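Local coordinates for protein CcbJ (PDB 4HGZ) that is an S-adenosyl-L-methionine-dependent methyltransferase that probably transfers a methyl group to a nitrogen of its substrate, at residues A135-L140 / S263-S268; V76-A81 / A105-G110; F184-L189 / V194-S199; N119-D124 / M153-E158; L144-Q149 / D237-V242. All blocks are in the same frame, centred on the assembly; numbering follows the deposited sequence.

Interaction 1: A135-L140 / S263-S268; sequences AAFNTL and SRYHVS
Phe137 and Asn138 belong to the loop that leaves the C-terminal end of strand 130-135, the fourth strand of the class I methyltransferase sheet, and they meet Tyr265 at the start of strand 265-272. Phe137 carries its CG anti to the backbone N (chi1 -157°), which brings the CE1 corner of its ring to the phenol end of Tyr265, with CE1 3.5 Å from Tyr265 CZ. The two planes are inclined at 42° and the centroids lie 5.8 Å apart, an oblique pair. Tyr265 OH comes in at the edge of the phenylalanine ring, close to its plane. Asn138 approaches Tyr265 from another direction: ND2 lies in the plane of the phenol ring, at its rim, 3.8 Å from CE1. The other end of that amide is engaged elsewhere, since OD1 accepts from the backbone N of Leu171. Ala136 O holds the turn of the loop, receiving both the backbone N and OG1 of Thr139, the latter at 3.1 Å; a short hydroxyl side chain suits this role. Phe137 also lies about 4 Å, side chain to side chain, from Arg75, which binds S-adenosyl-L-homocysteine. The contact itself is mainly van der Waals between flat groups, and the bond from Leu171 N to Asn138 OD1 probably helps to hold the amide beside the ring, consistent with a loop wall beside the cofactor pocket.

Interaction 2: V76-A81 / A105-G110; sequences VAFPLA and AAHPNG
Phe78, on helix 77-82, reaches His107 in the turn that follows helix 94-106, and the side chain can be followed atom by atom. Its CB starts the contact 3.8 Å from His107 NE2. CG comes next, 4.0 Å from His107 CD2, and the ring then slides across the imidazole so that CD1 sits over one face of it, 3.7 Å from His107 CG. Farther out, CE1 passes beyond the five-membered ring and meets His107 CB at 4.1 Å. The result is an offset stack, with centroids 4.8 Å apart and planes inclined at 26°. The CD atom of the next residue, Pro108, lies over the opposite face of the imidazole, toward the rim. The rotation of His107 is fixed as well: ND1 accepts the backbone N of Asn109 at 3.1 Å, though the donor is tilted from the ring plane. A second point of contact lies beside the stack, where Ala81 CB packs 3.9 Å from Asn109 CB; a residue as small as alanine lets the His107-Gly110 type I turn come this close to the helix. Asn109 ND2 bonds to OD1 of Asp82, the last residue of helix 77-82. Leu100, Lys103 and Ala104 of helix 94-106 also touch Phe78, so its ring packs between two successive helices of the Rossmann-like half. Because ND1 serves as an acceptor, the chemistry is consistent with an imidazole protonated at NE2, held as a flat cover at a junction that mixes aromatic stacking with polar groups of the turn.

Interaction 3: F184-L189 / V194-S199; sequences FGTVEL and VHLEAS
Gly185 and Glu197 form the tight centre of this antiparallel hairpin, a hydrogen-bonded pair in which Gly185 N reaches Glu197 O at 3.0 Å and Gly185 O takes Glu197 N at 2.9 Å. Toward the hairpin turn the pairing is distorted but equally close. Val187 and Glu188 both face His195, whose carbonyl oxygen accepts two bonds, from Val187 N at 2.8 Å and Glu188 N at 3.0 Å, while His195 N returns a bond to Glu188 O. Packing is close too at Phe184, whose CG stands anti to the backbone N (chi1 -170°): the ring lies back along the partner strand, with CZ 3.7 Å from Leu196 CB, Ala198 CB at the ring edge and Glu197 O over one face. Small Ala198 leaves space for that ring. By comparison, Leu189 and Val194 meet loosely, CD2 to CG1 at 4.2 Å. On the other face Glu197 is partly exposed, its extended chain leading away to Tyr226 OH, though Val187 CG2 lies 3.7 Å from its CB. The face of Phe184, Thr186 and Leu196 turns to other subunits: Phe184 meets its own counterparts edge-to-face in two of them, and Thr186 OG1 bonds to Thr183 O of the second subunit. Glu188 OE2 salt-bridges Lys200 of that same subunit. One carbonyl shared by two successive amides is the signature of a classic beta bulge, here in the outer hairpin of the four-stranded antiparallel sheet, where the subunits join.

Interaction 4: N119-D124 / M153-E158; sequences NFAKLD and MRQARE
Phe120 holds its CG anti to the backbone N (chi1 -177°), and Gln155, on helix 146-159, has its CG anti to the carbonyl carbon with an extended chain beyond; together these torsions bring the ring and the amide alongside one another. The two side chains slide past in opposite directions, their planes only 8° apart, and Gln155 NE2 lies over the phenyl face, 3.7 Å above it and displaced toward the rim. Lower down the glutamine, CB packs 3.7 Å from Phe120 CE2. The same NE2 donates to the backbone O of Phe120 at 3.1 Å. That oxygen lies in the glutamine's amide plane, but the nitrogen stands 49° above the carbonyl plane, away from the usual lone-pair directions. OE1 turns to Ala121, 3.6 Å from its CB, where a small residue leaves room for the amide. Asn119 shapes the loop from the other side, its OD1 accepting Ala121 N at 2.8 Å in an Asx turn. Asn119 and Phe120 both bind S-adenosyl-L-homocysteine in this protein, and Leu67, Leu69, Cys152 and Leu159 also touch the phenylalanine ring. A long glutamine is apt here because its aliphatic stem can rest on the ring while its head grips the main chain; the polar amide thereby ties a cofactor-binding loop to the helix by a bond and a face contact together.

Interaction 5: L144-Q149 / D237-V242; sequences LGQDEQ and DLMANV. With EDO (1,2-ethanediol), chain M.
Met239, pointing from helix 233-242 toward the start of helix 146-159, lies against two glutamines, and its long flexible chain crosses obliquely against both. Bent at chi3 (59°), it turns its methyl toward Gln149: CE lies 3.5 Å from Gln149 CB and 3.4 Å from OE1. The sulfur faces the other glutamine, with SD 4.0 Å from Gln146 CG, while Met239 CG also touches that carbon at 4.1 Å. Thus only the aliphatic parts of Gln146 meet the thioether; its amide goes past, NE2 donating to Glu235 OE2 of its own chain and to Ala234 O of another subunit. Glutamine suits this place, offering a greasy stem to methionine and a polar end to the partners beyond. Gln149 instead gives Met239 both its CB and its amide oxygen, while NE2 bonds to the backbone O of Arg229. Gly145 occupies the N-cap position, its O taking Gln149 N at 3.1 Å in the first turn. An ethanediol molecule, probably from the crystallisation liquor, rests at this helix start, receiving a weak bond from Asp147 N to its O1 at 3.4 Å. Met239 also touches Ile150 and Met153 farther along helix 146-159, and Arg229 at the end of strand 221-229. Leu238 of the fourth subunit packs on both Met239 and Gln146, so the meeting of the two helices is buried in the assembly, beside a subunit interface.

Interactions 4 and 5 share helix 146-159 and touch through Met153, which packs on Met239 and Ala240; one turns the helix to a cofactor-binding loop through an amide, the other to helix 233-242 through a thioether. Interaction 5 is buried, whereas interactions 1 to 4 are partly buried. Interaction 1, about 6 Å from the chain centre, joins the loop after strand 130-135 to the start of strand 265-272 by aromatic contact, touching interaction 5 between Leu140 and Gln149. Interaction 2, about 32 Å from interaction 5 centre to centre, rests on a stacked pair. Interaction 3 differs most: backbone bonds dominate, in the separate antiparallel sheet, and subunits meet there, as they do beside interaction 5.

Interaction 1: A135-L140 / S263-S268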
# COMPACT_ATOMS: atom_id res chain seq x y z
N ALA C 135 15.33 -17.60 25.96
CA ALA C 135 14.56 -16.39 26.07
C ALA C 135 13.48 -16.40 24.99
O ALA C 135 13.75 -16.15 23.83
CB ALA C 135 15.48 -15.21 25.90
N ALA C 136 12.26 -16.70 25.40
CA ALA C 136 11.14 -16.83 24.48
C ALA C 136 10.44 -15.50 24.19
O ALA C 136 10.70 -14.49 24.83
CB ALA C 136 10.15 -17.83 25.03
N PHE C 137 9.56 -15.52 23.20
CA PHE C 137 8.76 -14.36 22.82
C PHE C 137 9.38 -13.00 23.14
O PHE C 137 8.94 -12.29 24.05
CB PHE C 137 7.36 -14.45 23.43
CG PHE C 137 6.32 -13.65 22.70
CD1 PHE C 137 6.31 -13.62 21.30
CD2 PHE C 137 5.35 -12.92 23.39
CE1 PHE C 137 5.35 -12.89 20.60
CE2 PHE C 137 4.39 -12.18 22.69
CZ PHE C 137 4.39 -12.16 21.29
N ASN C 138 10.40 -12.63 22.37
CA ASN C 138 10.97 -11.28 22.41
C ASN C 138 11.60 -10.84 23.72
O ASN C 138 11.83 -9.65 23.92
CB ASN C 138 9.94 -10.24 21.97
CG ASN C 138 9.53 -10.41 20.53
OD1 ASN C 138 10.33 -10.79 19.68
ND2 ASN C 138 8.27 -10.14 20.24
N THR C 139 11.88 -11.77 24.62
CA THR C 139 12.46 -11.38 25.89
C THR C 139 13.78 -10.64 25.69
O THR C 139 14.03 -9.59 26.27
CB THR C 139 12.62 -12.56 26.85
OG1 THR C 139 11.34 -12.90 27.38
CG2 THR C 139 13.53 -12.18 28.01
N LEU C 140 14.64 -11.19 24.84
CA LEU C 140 15.91 -10.55 24.58
C LEU C 140 15.71 -9.13 24.12
O LEU C 140 16.51 -8.26 24.44
CB LEU C 140 16.70 -11.32 23.52
CG LEU C 140 18.02 -10.67 23.12
CD1 LEU C 140 18.97 -10.69 24.28
CD2 LEU C 140 18.60 -11.42 21.91
N SER C 263 8.93 -15.26 7.38
CA SER C 263 8.69 -15.77 8.72
C SER C 263 8.52 -14.60 9.68
O SER C 263 9.37 -13.71 9.74
CB SER C 263 9.84 -16.66 9.17
OG SER C 263 9.97 -17.81 8.36
N ARG C 264 7.43 -14.60 10.43
CA ARG C 264 7.19 -13.53 11.38
C ARG C 264 8.19 -13.58 12.54
O ARG C 264 8.59 -12.54 13.08
CB ARG C 264 5.74 -13.54 11.86
CG ARG C 264 4.74 -12.95 10.84
CD ARG C 264 3.28 -13.16 11.26
NE ARG C 264 3.08 -13.04 12.71
CZ ARG C 264 2.94 -11.89 13.36
NH1 ARG C 264 2.98 -10.73 12.70
NH2 ARG C 264 2.75 -11.89 14.68
N TYR C 265 8.62 -14.78 12.89
CA TYR C 265 9.59 -14.94 13.98
C TYR C 265 10.74 -15.82 13.56
O TYR C 265 10.71 -16.45 12.51
CB TYR C 265 8.92 -15.56 15.22
CG TYR C 265 8.06 -14.56 15.94
CD1 TYR C 265 8.58 -13.82 17.00
CD2 TYR C 265 6.75 -14.33 15.55
CE1 TYR C 265 7.80 -12.89 17.67
CE2 TYR C 265 5.97 -13.39 16.21
CZ TYR C 265 6.50 -12.68 17.26
OH TYR C 265 5.74 -11.75 17.92
N HIS C 266 11.77 -15.87 14.39
CA HIS C 266 12.72 -16.95 14.28
C HIS C 266 13.08 -17.50 15.65
O HIS C 266 12.89 -16.85 16.67
CB HIS C 266 13.96 -16.54 13.51
CG HIS C 266 14.77 -15.49 14.20
ND1 HIS C 266 15.80 -15.79 15.07
CD2 HIS C 266 14.74 -14.14 14.11
CE1 HIS C 266 16.34 -14.67 15.51
NE2 HIS C 266 15.72 -13.65 14.94
N VAL C 267 13.55 -18.74 15.65
CA VAL C 267 14.09 -19.37 16.82
C VAL C 267 15.53 -19.68 16.46
O VAL C 267 15.80 -20.34 15.46
CB VAL C 267 13.34 -20.66 17.14
CG1 VAL C 267 14.08 -21.46 18.19
CG2 VAL C 267 11.93 -20.35 17.58
N SER C 268 16.45 -19.17 17.25
CA SER C 268 17.86 -19.32 16.95
C SER C 268 18.55 -20.06 18.08
O SER C 268 18.25 -19.84 19.26
CB SER C 268 18.51 -17.95 16.74
OG SER C 268 17.81 -17.21 15.76

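Interaction 2: V76-A81 / A105-G110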
# COMPACT_ATOMS: atom_id res chain seq x y z
N VAL C 76 6.17 -21.42 29.56
CA VAL C 76 7.05 -22.45 29.06
C VAL C 76 7.59 -23.35 30.18
O VAL C 76 7.85 -24.53 29.97
CB VAL C 76 8.24 -21.83 28.30
CG1 VAL C 76 9.04 -22.90 27.57
CG2 VAL C 76 7.75 -20.76 27.32
N ALA C 77 7.75 -22.78 31.37
CA ALA C 77 8.38 -23.49 32.49
C ALA C 77 7.57 -24.70 32.96
O ALA C 77 8.14 -25.77 33.22
CB ALA C 77 8.65 -22.53 33.66
N PHE C 78 6.26 -24.56 33.06
CA PHE C 78 5.46 -25.69 33.53
C PHE C 78 5.38 -26.84 32.52
O PHE C 78 5.51 -28.01 32.90
CB PHE C 78 4.07 -25.22 33.98
CG PHE C 78 4.11 -24.40 35.22
CD1 PHE C 78 4.54 -24.96 36.42
CD2 PHE C 78 3.76 -23.06 35.21
CE1 PHE C 78 4.60 -24.20 37.57
CE2 PHE C 78 3.82 -22.31 36.35
CZ PHE C 78 4.23 -22.88 37.53
N PRO C 79 5.14 -26.53 31.24
CA PRO C 79 5.29 -27.59 30.26
C PRO C 79 6.68 -28.21 30.33
O PRO C 79 6.82 -29.41 30.14
CB PRO C 79 5.07 -26.87 28.94
CG PRO C 79 4.06 -25.83 29.29
CD PRO C 79 4.43 -25.36 30.68
N LEU C 80 7.70 -27.41 30.62
CA LEU C 80 9.02 -28.00 30.81
C LEU C 80 9.00 -28.98 31.98
O LEU C 80 9.58 -30.07 31.90
CB LEU C 80 10.08 -26.93 31.04
CG LEU C 80 10.78 -26.51 29.75
CD1 LEU C 80 11.65 -25.27 29.94
CD2 LEU C 80 11.62 -27.67 29.18
N ALA C 81 8.33 -28.59 33.05
CA ALA C 81 8.33 -29.39 34.26
C ALA C 81 7.61 -30.70 34.01
O ALA C 81 7.92 -31.70 34.65
CB ALA C 81 7.71 -28.61 35.42
N ALA C 105 3.21 -24.11 43.52
CA ALA C 105 2.81 -24.81 44.73
C ALA C 105 1.72 -25.82 44.40
O ALA C 105 1.68 -26.90 44.98
CB ALA C 105 2.31 -23.84 45.80
N ALA C 106 0.86 -25.45 43.47
CA ALA C 106 -0.30 -26.26 43.14
C ALA C 106 -0.06 -27.23 41.98
O ALA C 106 -0.91 -28.03 41.65
CB ALA C 106 -1.50 -25.37 42.84
N HIS C 107 1.12 -27.14 41.37
CA HIS C 107 1.41 -27.94 40.18
C HIS C 107 2.02 -29.29 40.52
O HIS C 107 2.93 -29.39 41.34
CB HIS C 107 2.36 -27.17 39.27
CG HIS C 107 2.33 -27.62 37.85
ND1 HIS C 107 3.12 -28.64 37.38
CD2 HIS C 107 1.62 -27.17 36.79
CE1 HIS C 107 2.90 -28.80 36.09
NE2 HIS C 107 2.00 -27.92 35.70
N PRO C 108 1.53 -30.35 39.86
CA PRO C 108 2.01 -31.70 40.10
C PRO C 108 3.53 -31.80 39.96
O PRO C 108 4.16 -32.64 40.60
CB PRO C 108 1.34 -32.52 38.99
CG PRO C 108 0.13 -31.74 38.63
CD PRO C 108 0.52 -30.30 38.79
N ASN C 109 4.10 -30.95 39.12
CA ASN C 109 5.54 -30.96 38.92
C ASN C 109 6.21 -29.62 39.26
O ASN C 109 7.32 -29.33 38.82
CB ASN C 109 5.87 -31.40 37.50
CG ASN C 109 5.45 -32.83 37.23
OD1 ASN C 109 5.75 -33.73 38.02
ND2 ASN C 109 4.76 -33.06 36.12
N GLY C 110 5.52 -28.81 40.06
CA GLY C 110 6.05 -27.54 40.49
C GLY C 110 7.47 -27.67 41.01
O GLY C 110 8.31 -26.81 40.75

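Interaction 3: F184-L189 / V194-S199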
# COMPACT_ATOMS: atom_id res chain seq x y z
N PHE C 184 -2.08 1.85 14.23
CA PHE C 184 -3.13 1.40 15.13
C PHE C 184 -3.86 0.22 14.50
O PHE C 184 -4.23 0.27 13.32
CB PHE C 184 -4.13 2.51 15.44
CG PHE C 184 -5.10 2.16 16.56
CD1 PHE C 184 -4.79 2.45 17.88
CD2 PHE C 184 -6.31 1.54 16.28
CE1 PHE C 184 -5.67 2.15 18.90
CE2 PHE C 184 -7.20 1.23 17.30
CZ PHE C 184 -6.88 1.52 18.61
N GLY C 185 -4.06 -0.84 15.26
CA GLY C 185 -4.61 -2.06 14.68
C GLY C 185 -5.47 -2.84 15.63
O GLY C 185 -5.44 -2.62 16.84
N THR C 186 -6.25 -3.75 15.08
CA THR C 186 -7.07 -4.65 15.87
C THR C 186 -6.27 -5.91 16.18
O THR C 186 -5.75 -6.56 15.27
CB THR C 186 -8.35 -5.04 15.10
OG1 THR C 186 -9.25 -3.92 15.05
CG2 THR C 186 -9.05 -6.24 15.77
N VAL C 187 -6.16 -6.26 17.45
CA VAL C 187 -5.47 -7.48 17.85
C VAL C 187 -6.43 -8.67 17.98
O VAL C 187 -6.21 -9.71 17.37
CB VAL C 187 -4.71 -7.30 19.17
CG1 VAL C 187 -4.05 -8.63 19.60
CG2 VAL C 187 -3.68 -6.18 19.03
N GLU C 188 -7.50 -8.53 18.76
CA GLU C 188 -8.46 -9.61 18.90
C GLU C 188 -9.85 -9.14 19.34
O GLU C 188 -9.98 -8.10 19.96
CB GLU C 188 -7.94 -10.64 19.90
CG GLU C 188 -8.88 -11.83 20.08
CD GLU C 188 -8.93 -12.71 18.86
OE1 GLU C 188 -7.97 -13.49 18.66
OE2 GLU C 188 -9.92 -12.62 18.10
N LEU C 189 -10.88 -9.92 19.03
CA LEU C 189 -12.24 -9.59 19.47
C LEU C 189 -12.81 -10.61 20.45
O LEU C 189 -12.52 -11.79 20.35
CB LEU C 189 -13.20 -9.51 18.28
CG LEU C 189 -12.73 -8.80 17.03
CD1 LEU C 189 -13.74 -9.05 15.93
CD2 LEU C 189 -12.58 -7.31 17.30
N VAL C 194 -12.81 -5.57 23.06
CA VAL C 194 -11.90 -5.63 21.92
C VAL C 194 -10.49 -5.34 22.40
O VAL C 194 -10.28 -4.50 23.28
CB VAL C 194 -12.29 -4.65 20.81
CG1 VAL C 194 -13.75 -4.81 20.45
CG2 VAL C 194 -12.03 -3.23 21.25
N HIS C 195 -9.54 -6.06 21.83
CA HIS C 195 -8.13 -5.85 22.10
C HIS C 195 -7.49 -5.18 20.89
O HIS C 195 -7.52 -5.72 19.78
CB HIS C 195 -7.43 -7.18 22.40
CG HIS C 195 -8.00 -7.89 23.59
ND1 HIS C 195 -7.30 -8.04 24.77
CD2 HIS C 195 -9.21 -8.47 23.79
CE1 HIS C 195 -8.05 -8.69 25.64
NE2 HIS C 195 -9.21 -8.97 25.07
N LEU C 196 -6.92 -4.00 21.11
CA LEU C 196 -6.30 -3.22 20.05
C LEU C 196 -4.86 -2.90 20.40
O LEU C 196 -4.42 -3.13 21.53
CB LEU C 196 -7.09 -1.92 19.85
CG LEU C 196 -8.59 -2.17 19.89
CD1 LEU C 196 -9.38 -0.90 20.18
CD2 LEU C 196 -9.02 -2.78 18.58
N GLU C 197 -4.12 -2.35 19.45
CA GLU C 197 -2.73 -1.97 19.69
C GLU C 197 -2.42 -0.65 19.04
O GLU C 197 -2.72 -0.45 17.86
CB GLU C 197 -1.77 -3.03 19.15
CG GLU C 197 -0.32 -2.70 19.41
CD GLU C 197 0.57 -3.93 19.35
OE1 GLU C 197 0.96 -4.32 18.22
OE2 GLU C 197 0.90 -4.49 20.42
N ALA C 198 -1.85 0.26 19.82
CA ALA C 198 -1.32 1.51 19.30
C ALA C 198 0.19 1.42 19.41
O ALA C 198 0.72 0.99 20.45
CB ALA C 198 -1.85 2.70 20.08
N SER C 199 0.88 1.82 18.35
CA SER C 199 2.30 1.52 18.25
C SER C 199 3.12 2.65 17.61
O SER C 199 2.62 3.41 16.78
CB SER C 199 2.47 0.21 17.48
OG SER C 199 3.83 -0.09 17.25

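Interaction 4: N119-D124 / M153-E158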
# COMPACT_ATOMS: atom_id res chain seq x y z
N ASN C 119 16.67 -8.91 38.24
CA ASN C 119 17.15 -8.45 36.95
C ASN C 119 18.35 -9.32 36.60
O ASN C 119 19.31 -9.40 37.37
CB ASN C 119 17.52 -6.97 37.03
CG ASN C 119 18.49 -6.53 35.95
OD1 ASN C 119 18.79 -7.28 35.02
ND2 ASN C 119 18.98 -5.30 36.07
N PHE C 120 18.27 -9.99 35.46
CA PHE C 120 19.27 -10.98 35.10
C PHE C 120 20.69 -10.43 35.15
O PHE C 120 21.63 -11.12 35.56
CB PHE C 120 18.99 -11.53 33.71
CG PHE C 120 19.95 -12.61 33.29
CD1 PHE C 120 20.17 -13.71 34.10
CD2 PHE C 120 20.62 -12.52 32.07
CE1 PHE C 120 21.05 -14.70 33.72
CE2 PHE C 120 21.50 -13.51 31.68
CZ PHE C 120 21.72 -14.61 32.50
N ALA C 121 20.85 -9.18 34.73
CA ALA C 121 22.16 -8.58 34.59
C ALA C 121 22.87 -8.47 35.94
O ALA C 121 24.09 -8.38 36.00
CB ALA C 121 22.04 -7.22 33.93
N LYS C 122 22.09 -8.50 37.02
CA LYS C 122 22.61 -8.24 38.36
C LYS C 122 22.59 -9.46 39.26
O LYS C 122 23.29 -9.50 40.27
CB LYS C 122 21.86 -7.08 39.02
CG LYS C 122 22.27 -5.73 38.49
CD LYS C 122 21.21 -4.67 38.73
CE LYS C 122 21.73 -3.32 38.22
NZ LYS C 122 20.68 -2.27 38.22
N LEU C 123 21.79 -10.46 38.90
CA LEU C 123 21.70 -11.68 39.71
C LEU C 123 22.98 -12.49 39.69
O LEU C 123 23.57 -12.71 38.64
CB LEU C 123 20.54 -12.56 39.26
CG LEU C 123 19.21 -12.21 39.92
CD1 LEU C 123 18.07 -12.46 38.96
CD2 LEU C 123 19.05 -13.01 41.18
N ASP C 124 23.41 -12.92 40.86
CA ASP C 124 24.55 -13.81 40.97
C ASP C 124 24.02 -15.24 41.09
O ASP C 124 23.51 -15.63 42.14
CB ASP C 124 25.37 -13.45 42.20
CG ASP C 124 26.61 -14.32 42.35
OD1 ASP C 124 26.97 -15.00 41.37
OD2 ASP C 124 27.21 -14.32 43.44
N MET C 153 23.62 -11.73 26.10
CA MET C 153 24.05 -12.94 25.41
C MET C 153 25.31 -13.48 26.07
O MET C 153 25.46 -14.69 26.26
CB MET C 153 24.29 -12.68 23.92
CG MET C 153 23.08 -12.05 23.21
SD MET C 153 23.32 -11.78 21.44
CE MET C 153 22.80 -13.37 20.84
N ARG C 154 26.20 -12.56 26.46
CA ARG C 154 27.46 -12.94 27.08
C ARG C 154 27.29 -13.59 28.46
O ARG C 154 27.90 -14.61 28.73
CB ARG C 154 28.42 -11.76 27.12
CG ARG C 154 29.77 -12.09 27.76
CD ARG C 154 30.85 -11.12 27.27
NE ARG C 154 30.38 -9.73 27.26
CZ ARG C 154 30.66 -8.85 26.29
NH1 ARG C 154 31.39 -9.21 25.24
NH2 ARG C 154 30.18 -7.62 26.38
N GLN C 155 26.45 -13.02 29.32
CA GLN C 155 26.19 -13.65 30.61
C GLN C 155 25.64 -15.04 30.41
O GLN C 155 25.94 -15.96 31.17
CB GLN C 155 25.17 -12.87 31.42
CG GLN C 155 25.54 -11.45 31.74
CD GLN C 155 24.44 -10.78 32.52
OE1 GLN C 155 23.96 -9.70 32.16
NE2 GLN C 155 23.99 -11.43 33.59
N ALA C 156 24.80 -15.20 29.39
CA ALA C 156 24.19 -16.49 29.11
C ALA C 156 25.26 -17.46 28.65
O ALA C 156 25.22 -18.64 29.02
CB ALA C 156 23.10 -16.35 28.07
N ARG C 157 26.19 -16.99 27.84
CA ARG C 157 27.27 -17.85 27.37
C ARG C 157 28.05 -18.43 28.55
O ARG C 157 28.32 -19.63 28.61
CB ARG C 157 28.23 -17.08 26.46
CG ARG C 157 29.42 -17.90 25.98
CD ARG C 157 30.55 -17.01 25.52
NE ARG C 157 31.61 -16.90 26.51
CZ ARG C 157 32.32 -15.79 26.73
NH1 ARG C 157 32.07 -14.69 26.04
NH2 ARG C 157 33.27 -15.79 27.66
N GLU C 158 28.39 -17.56 29.50
CA GLU C 158 29.25 -17.92 30.61
C GLU C 158 28.57 -18.85 31.61
O GLU C 158 29.23 -19.45 32.45
CB GLU C 158 29.75 -16.65 31.31
CG GLU C 158 30.67 -15.80 30.44
CD GLU C 158 30.94 -14.42 31.04
OE1 GLU C 158 30.21 -14.00 31.96
OE2 GLU C 158 31.89 -13.74 30.58

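Interaction 5: L144-Q149 / D237-V242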
# COMPACT_ATOMS: atom_id res chain seq x y z
N LEU C 144 16.70 -2.51 26.04
CA LEU C 144 16.50 -1.43 25.08
C LEU C 144 17.76 -0.90 24.40
O LEU C 144 17.89 0.29 24.16
CB LEU C 144 15.69 -0.30 25.70
CG LEU C 144 14.32 -0.77 26.20
CD1 LEU C 144 13.45 0.39 26.69
CD2 LEU C 144 13.62 -1.53 25.08
N GLY C 145 18.69 -1.78 24.06
CA GLY C 145 19.82 -1.39 23.25
C GLY C 145 20.70 -2.55 22.85
O GLY C 145 20.73 -3.60 23.51
N GLN C 146 21.44 -2.36 21.77
CA GLN C 146 22.33 -3.39 21.27
C GLN C 146 23.39 -3.83 22.30
O GLN C 146 23.69 -5.01 22.41
CB GLN C 146 23.01 -2.90 19.99
CG GLN C 146 23.78 -3.97 19.25
CD GLN C 146 24.49 -3.40 18.06
OE1 GLN C 146 25.48 -2.68 18.19
NE2 GLN C 146 23.99 -3.72 16.87
N ASP C 147 23.97 -2.88 23.03
CA ASP C 147 25.02 -3.22 23.99
C ASP C 147 24.47 -4.08 25.13
O ASP C 147 25.09 -5.08 25.52
CB ASP C 147 25.70 -1.98 24.55
CG ASP C 147 26.45 -1.19 23.49
OD1 ASP C 147 26.47 -1.60 22.31
OD2 ASP C 147 27.03 -0.13 23.85
N GLU C 148 23.31 -3.69 25.65
CA GLU C 148 22.68 -4.46 26.71
C GLU C 148 22.40 -5.88 26.23
O GLU C 148 22.56 -6.83 26.98
CB GLU C 148 21.38 -3.81 27.20
CG GLU C 148 21.56 -2.49 27.95
CD GLU C 148 21.49 -1.27 27.03
OE1 GLU C 148 22.18 -1.24 25.97
OE2 GLU C 148 20.75 -0.32 27.36
N GLN C 149 22.01 -6.01 24.96
CA GLN C 149 21.66 -7.32 24.41
C GLN C 149 22.90 -8.20 24.25
O GLN C 149 22.91 -9.36 24.65
CB GLN C 149 20.88 -7.19 23.10
CG GLN C 149 19.48 -6.62 23.34
CD GLN C 149 18.76 -6.23 22.06
OE1 GLN C 149 19.34 -6.20 20.97
NE2 GLN C 149 17.48 -5.92 22.20
N ASP C 237 23.34 -12.17 14.75
CA ASP C 237 24.41 -13.16 14.65
C ASP C 237 25.78 -12.54 14.94
O ASP C 237 26.67 -13.20 15.49
CB ASP C 237 24.41 -13.80 13.26
CG ASP C 237 23.19 -14.70 13.03
OD1 ASP C 237 22.44 -15.00 14.00
OD2 ASP C 237 22.99 -15.10 11.86
N LEU C 238 25.96 -11.28 14.56
CA LEU C 238 27.23 -10.62 14.80
C LEU C 238 27.35 -10.29 16.29
O LEU C 238 28.42 -10.43 16.90
CB LEU C 238 27.37 -9.37 13.93
CG LEU C 238 28.69 -8.63 14.06
CD1 LEU C 238 29.83 -9.61 13.85
CD2 LEU C 238 28.77 -7.46 13.10
N MET C 239 26.25 -9.87 16.89
CA MET C 239 26.19 -9.64 18.32
C MET C 239 26.60 -10.92 19.04
O MET C 239 27.45 -10.90 19.93
CB MET C 239 24.79 -9.22 18.73
CG MET C 239 24.41 -7.87 18.19
SD MET C 239 22.63 -7.59 18.15
CE MET C 239 22.20 -7.78 19.88
N ALA C 240 25.99 -12.04 18.64
CA ALA C 240 26.34 -13.32 19.23
C ALA C 240 27.84 -13.59 19.13
O ALA C 240 28.47 -14.02 20.10
CB ALA C 240 25.55 -14.43 18.56
N ASN C 241 28.43 -13.35 17.96
CA ASN C 241 29.87 -13.55 17.83
C ASN C 241 30.61 -12.71 18.86
O ASN C 241 31.43 -13.22 19.62
CB ASN C 241 30.38 -13.26 16.41
CG ASN C 241 29.73 -14.14 15.36
OD1 ASN C 241 29.05 -15.12 15.69
ND2 ASN C 241 29.94 -13.80 14.08
N VAL C 242 30.32 -11.41 18.89
CA VAL C 242 30.96 -10.55 19.86
C VAL C 242 30.82 -11.12 21.27
O VAL C 242 31.77 -11.14 22.03
CB VAL C 242 30.40 -9.11 19.78
CG1 VAL C 242 30.91 -8.27 20.94
CG2 VAL C 242 30.81 -8.47 18.48
C1 EDO M . 23.08 0.86 21.02
O1 EDO M . 23.71 0.45 22.24
C2 EDO M . 21.56 0.78 21.18
O2 EDO M . 20.95 0.90 19.89